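Local coordinates for FAD:protein FMN transferase (Vibrio cholerae, PDB 6NXI), which probably transfers the FMN moiety of FAD, with magnesium as cofactor, onto the hydroxyl group of a threonine in a target flavoprotein, at residues Val255-Val260 and Leu295-Thr300; Glu202-Asp207 and Asp302-Tyr307. One frame throughout, in Å; residues are numbered along the deposited sequence.

Contact 1 (Val255-Val260 and Leu295-Thr300); sequences VVSVTV and LMIVKT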
loop_
_atom_site.group_PDB
_atom_site.type_symbol
_atom_site.label_atom_id
_atom_site.label_comp_id
_atom_site.label_asym_id
_atom_site.label_seq_id
_atom_site.Cartn_x
_atom_site.Cartn_y
_atom_site.Cartn_z
ATOM N N VAL A 255 -2.052 17.227 -2.804
ATOM C CA VAL A 255 -1.208 16.319 -1.989
ATOM C C VAL A 255 -0.089 15.740 -2.849
ATOM O O VAL A 255 -0.365 15.155 -3.870
ATOM C CB VAL A 255 -2.024 15.221 -1.293
ATOM C CG1 VAL A 255 -1.106 14.324 -0.456
ATOM C CG2 VAL A 255 -3.133 15.826 -0.446
ATOM N N VAL A 256 1.151 15.905 -2.395
ATOM C CA VAL A 256 2.360 15.412 -3.097
ATOM C C VAL A 256 2.674 14.002 -2.576
ATOM O O VAL A 256 2.927 13.112 -3.389
ATOM C CB VAL A 256 3.544 16.360 -2.833
ATOM C CG1 VAL A 256 4.851 15.735 -3.319
ATOM C CG2 VAL A 256 3.293 17.721 -3.439
ATOM N N SER A 257 2.648 13.821 -1.266
ATOM C CA SER A 257 2.976 12.507 -0.664
ATOM C C SER A 257 2.314 12.403 0.698
ATOM O O SER A 257 2.104 13.405 1.394
ATOM C CB SER A 257 4.479 12.264 -0.596
ATOM O OG SER A 257 5.091 13.064 0.412
ATOM N N VAL A 258 2.113 11.163 1.133
ATOM C CA VAL A 258 1.554 10.873 2.454
ATOM C C VAL A 258 2.381 9.735 2.999
ATOM O O VAL A 258 2.457 8.692 2.312
ATOM C CB VAL A 258 0.068 10.481 2.368
ATOM C CG1 VAL A 258 -0.453 10.156 3.734
ATOM C CG2 VAL A 258 -0.764 11.586 1.696
ATOM N N THR A 259 2.946 9.963 4.173
ATOM C CA THR A 259 3.666 8.944 4.958
ATOM C C THR A 259 2.847 8.600 6.209
ATOM O O THR A 259 2.492 9.505 6.958
ATOM C CB THR A 259 5.052 9.450 5.362
ATOM O OG1 THR A 259 5.690 9.859 4.148
ATOM C CG2 THR A 259 5.825 8.338 6.039
ATOM N N VAL A 260 2.604 7.297 6.439
ATOM C CA VAL A 260 1.822 6.789 7.579
ATOM C C VAL A 260 2.670 5.765 8.338
ATOM O O VAL A 260 3.257 4.865 7.706
ATOM C CB VAL A 260 0.490 6.172 7.102
ATOM C CG1 VAL A 260 -0.255 5.584 8.277
ATOM C CG2 VAL A 260 -0.372 7.177 6.353
ATOM N N LEU A 295 2.402 12.191 7.954
ATOM C CA LEU A 295 3.024 13.400 7.380
ATOM C C LEU A 295 2.523 13.530 5.951
ATOM O O LEU A 295 2.778 12.661 5.103
ATOM C CB LEU A 295 4.546 13.297 7.443
ATOM C CG LEU A 295 5.278 14.538 6.937
ATOM C CD1 LEU A 295 5.065 15.693 7.886
ATOM C CD2 LEU A 295 6.756 14.237 6.764
ATOM N N MET A 296 1.869 14.646 5.678
ATOM C CA MET A 296 1.427 14.939 4.307
ATOM C C MET A 296 2.200 16.124 3.805
ATOM O O MET A 296 2.279 17.128 4.554
ATOM C CB MET A 296 -0.029 15.324 4.249
ATOM C CG MET A 296 -0.921 14.216 4.547
ATOM S SD MET A 296 -2.463 14.822 3.897
ATOM C CE MET A 296 -3.570 13.760 4.777
ATOM N N ILE A 297 2.743 15.973 2.618
ATOM C CA ILE A 297 3.407 17.088 1.912
ATOM C C ILE A 297 2.451 17.577 0.841
ATOM O O ILE A 297 1.958 16.767 0.059
ATOM C CB ILE A 297 4.736 16.610 1.337
ATOM C CG1 ILE A 297 5.640 16.115 2.473
ATOM C CG2 ILE A 297 5.352 17.746 0.532
ATOM C CD1 ILE A 297 6.907 15.559 1.985
ATOM N N VAL A 298 2.199 18.882 0.822
ATOM C CA VAL A 298 1.213 19.464 -0.118
ATOM C C VAL A 298 1.878 20.601 -0.858
ATOM O O VAL A 298 2.772 21.255 -0.284
ATOM C CB VAL A 298 -0.100 19.891 0.559
ATOM C CG1 VAL A 298 -0.492 18.853 1.603
ATOM C CG2 VAL A 298 -0.046 21.273 1.159
ATOM N N LYS A 299 1.468 20.741 -2.107
ATOM C CA LYS A 299 1.893 21.855 -2.998
ATOM C C LYS A 299 1.061 23.084 -2.639
ATOM O O LYS A 299 -0.165 22.981 -2.733
ATOM C CB LYS A 299 1.712 21.418 -4.456
ATOM C CG LYS A 299 2.091 22.451 -5.509
ATOM C CD LYS A 299 3.573 22.475 -5.825
ATOM C CE LYS A 299 3.953 23.711 -6.619
ATOM N NZ LYS A 299 4.167 24.881 -5.735
ATOM N N THR A 300 1.720 24.184 -2.268
ATOM C CA THR A 300 1.075 25.485 -1.954
ATOM C C THR A 300 1.171 26.363 -3.195
ATOM O O THR A 300 1.718 25.926 -4.214
ATOM C CB THR A 300 1.732 26.183 -0.765
ATOM O OG1 THR A 300 3.024 26.602 -1.202
ATOM C CG2 THR A 300 1.838 25.291 0.454
HETATM O O HOH W 1 4.881 12.385 3.089
#

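Contact 2 (Glu202-Asp207 and Asp302-Tyr307); sequences EKPSVD and DGFKEY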
loop_
_atom_site.group_PDB
_atom_site.type_symbol
_atom_site.label_atom_id
_atom_site.label_comp_id
_atom_site.label_asym_id
_atom_site.label_seq_id
_atom_site.Cartn_x
_atom_site.Cartn_y
_atom_site.Cartn_z
ATOM N N GLU A 202 11.442 11.869 1.814
ATOM C CA GLU A 202 11.804 12.754 0.680
ATOM C C GLU A 202 10.940 14.012 0.802
ATOM O O GLU A 202 9.707 13.908 0.940
ATOM C CB GLU A 202 11.655 12.046 -0.666
ATOM C CG GLU A 202 12.645 10.914 -0.884
ATOM C CD GLU A 202 14.093 11.316 -1.129
ATOM O OE1 GLU A 202 14.337 12.457 -1.584
ATOM O OE2 GLU A 202 14.983 10.483 -0.858
ATOM N N LYS A 203 11.590 15.160 0.819
ATOM C CA LYS A 203 10.910 16.467 0.926
ATOM C C LYS A 203 11.119 17.162 -0.414
ATOM O O LYS A 203 12.231 17.200 -0.924
ATOM C CB LYS A 203 11.492 17.281 2.083
ATOM C CG LYS A 203 11.534 16.579 3.427
ATOM C CD LYS A 203 10.176 16.160 3.946
ATOM C CE LYS A 203 10.197 15.845 5.428
ATOM N NZ LYS A 203 10.592 17.037 6.222
ATOM N N PRO A 204 10.054 17.665 -1.059
ATOM C CA PRO A 204 10.204 18.457 -2.275
ATOM C C PRO A 204 10.637 19.842 -1.800
ATOM O O PRO A 204 10.324 20.243 -0.672
ATOM C CB PRO A 204 8.801 18.420 -2.879
ATOM C CG PRO A 204 7.930 18.439 -1.642
ATOM C CD PRO A 204 8.660 17.580 -0.618
ATOM N N SER A 205 11.397 20.528 -2.647
ATOM C CA SER A 205 12.036 21.828 -2.343
ATOM C C SER A 205 11.772 22.759 -3.525
ATOM O O SER A 205 11.838 22.264 -4.656
ATOM C CB SER A 205 13.501 21.617 -2.115
ATOM O OG SER A 205 14.062 22.752 -1.512
ATOM N N VAL A 206 11.463 24.032 -3.293
ATOM C CA VAL A 206 11.221 25.003 -4.406
ATOM C C VAL A 206 12.477 25.129 -5.283
ATOM O O VAL A 206 12.328 25.513 -6.474
ATOM C CB VAL A 206 10.760 26.384 -3.902
ATOM C CG1 VAL A 206 9.370 26.293 -3.304
ATOM C CG2 VAL A 206 11.750 27.021 -2.933
ATOM N N ASP A 207 13.670 24.852 -4.733
ATOM C CA ASP A 207 14.949 24.937 -5.491
ATOM C C ASP A 207 15.145 23.637 -6.281
ATOM O O ASP A 207 16.151 23.536 -6.994
ATOM C CB ASP A 207 16.109 25.301 -4.567
ATOM C CG ASP A 207 16.267 24.308 -3.427
ATOM O OD1 ASP A 207 15.850 23.147 -3.629
ATOM O OD2 ASP A 207 16.758 24.715 -2.342
ATOM N N ASP A 302 3.055 28.884 -3.958
ATOM C CA ASP A 302 4.443 29.155 -4.433
ATOM C C ASP A 302 5.487 28.214 -3.797
ATOM O O ASP A 302 6.677 28.548 -3.777
ATOM C CB ASP A 302 4.785 30.631 -4.223
ATOM C CG ASP A 302 4.635 31.126 -2.792
ATOM O OD1 ASP A 302 4.334 30.294 -1.913
ATOM O OD2 ASP A 302 4.796 32.355 -2.577
ATOM N N GLY A 303 5.095 27.057 -3.293
ATOM C CA GLY A 303 6.069 26.100 -2.753
ATOM C C GLY A 303 5.381 24.857 -2.239
ATOM O O GLY A 303 4.526 24.298 -2.956
ATOM N N PHE A 304 5.788 24.436 -1.058
ATOM C CA PHE A 304 5.343 23.178 -0.425
ATOM C C PHE A 304 5.197 23.432 1.062
ATOM O O PHE A 304 5.841 24.359 1.613
ATOM C CB PHE A 304 6.324 22.025 -0.666
ATOM C CG PHE A 304 6.585 21.715 -2.109
ATOM C CD1 PHE A 304 5.753 20.860 -2.807
ATOM C CD2 PHE A 304 7.626 22.329 -2.796
ATOM C CE1 PHE A 304 5.951 20.589 -4.151
ATOM C CE2 PHE A 304 7.840 22.025 -4.137
ATOM C CZ PHE A 304 6.981 21.200 -4.822
ATOM N N LYS A 305 4.353 22.616 1.682
ATOM C CA LYS A 305 4.063 22.695 3.120
ATOM C C LYS A 305 3.925 21.261 3.634
ATOM O O LYS A 305 3.540 20.356 2.849
ATOM C CB LYS A 305 2.817 23.556 3.327
ATOM C CG LYS A 305 2.327 23.670 4.755
ATOM C CD LYS A 305 0.901 24.177 4.850
ATOM C CE LYS A 305 0.808 25.683 4.822
ATOM N NZ LYS A 305 -0.607 26.126 4.800
ATOM N N GLU A 306 4.301 21.049 4.879
ATOM C CA GLU A 306 4.075 19.751 5.546
ATOM C C GLU A 306 2.972 19.921 6.578
ATOM O O GLU A 306 2.933 20.939 7.279
ATOM C CB GLU A 306 5.291 19.249 6.314
ATOM C CG GLU A 306 6.605 19.657 5.710
ATOM C CD GLU A 306 7.784 18.930 6.328
ATOM O OE1 GLU A 306 7.713 18.594 7.533
ATOM O OE2 GLU A 306 8.766 18.734 5.606
ATOM N N TYR A 307 2.178 18.891 6.749
ATOM C CA TYR A 307 1.226 18.770 7.858
ATOM C C TYR A 307 1.551 17.459 8.558
ATOM O O TYR A 307 1.515 16.421 7.848
ATOM C CB TYR A 307 -0.208 18.721 7.358
ATOM C CG TYR A 307 -0.699 19.964 6.670
ATOM C CD1 TYR A 307 -1.263 21.020 7.365
ATOM C CD2 TYR A 307 -0.630 20.040 5.298
ATOM C CE1 TYR A 307 -1.740 22.137 6.694
ATOM C CE2 TYR A 307 -1.123 21.130 4.612
ATOM C CZ TYR A 307 -1.666 22.184 5.310
ATOM O OH TYR A 307 -2.099 23.240 4.564
#

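Contact 1 (Val255-Val260 and Leu295-Thr300)
The strands within V255-V260 and L295-T300 run antiparallel as neighbours, their axes 167° apart and 4.4 Å from each other at closest approach. T259 and L295 form a hydrogen-bonded pair in which each N meets the other's O at 2.9 Å. V258 and M296 follow as a non-hydrogen-bonded pair, and I297 N donates to S257 O. A classic beta bulge then shifts the register: V256 and S257 both face I297, whose O accepts V256 N at 2.7 Å and, weakly, S257 N at 3.3 Å. The extra residue, V256, turns its CB toward the partner strand, 4.1 Å from I297 CG2. On the face carrying S257 and I297, the serine OG, set between its backbone N and carbonyl carbon (chi1 73°), lies 3.5 Å from I297 CD1. A water ties S257 OG to T259 OG1 and donates to L295 O, bridging the two hydroxyls and the partner strand's carbonyl. On the other face V258 and M296 lie side by side, V258 CG2 3.9 Å from M296 CG. Helices 265-278 and 280-289 cover this side through M276 and M284, strand 199-203 touches the T259 side through I201, and strands 220-225 and 304-308 continue the sheet beyond the pair.

Contact 2 (Glu202-Asp207 and Asp302-Tyr307)
With CG beside its backbone N (chi1 -58°), F304 turns one face of its ring to P204, while bends at chi2 and chi4 of K203 bring NZ round to E306. The contact joins the end of strand 199-203, half of a two-stranded antiparallel sheet with 211-215, to 304-308, the outermost strand of the large antiparallel sheet. It lies at the protein surface and rests mainly on side chains. P204 and F304 make a CH-pi contact: P204 CB sits 3.7 Å from the centroid of the F304 ring and only 6° off its normal, and P204 CG reaches F304 CD1 at 3.5 Å. The backbone N of V206 lies at the ring edge, near its plane, 4.2 Å from F304 CE2. K299 makes a cation-pi contact with the same ring, linking it to strand 294-299. K203 and E306 cross at about a right angle in a salt bridge, K203 NZ reaching the syn lone pair of E306 OE2 at 2.6 Å. E213 forms a second salt bridge to K203, so the ammonium is shared by two carboxylates, which would probably stabilise its charge. Within 202-207, S205 OG donates to D207 OD1 from above the carboxylate plane. V206 CG1 also packs tightly on the backbone, 3.4 Å from G303 CA.

Overall arrangement
Contacts 1 and 2 lie toward the edge of the large antiparallel sheet formed by its outermost strand 304-308, their centres 9 Å apart. Strands 294-299 and 304-308 are consecutive in the chain and adjacent in the sheet, so strand 294-299 is paired on both flanks; probable hydrogen bonds M296 O to Y307 N and V298 N to K305 O, each 2.8 Å, join it to contact 2. I297 also links them by packing, its CG2 3.4 Å from P204 CG. Contact 1 is the one near the active site: the V258 side chain is about 9 Å from both the bound FAD and a magnesium ion, and about 8 Å from that of the metal ligand T273. Contact 2 lies away from these sites, at the surface.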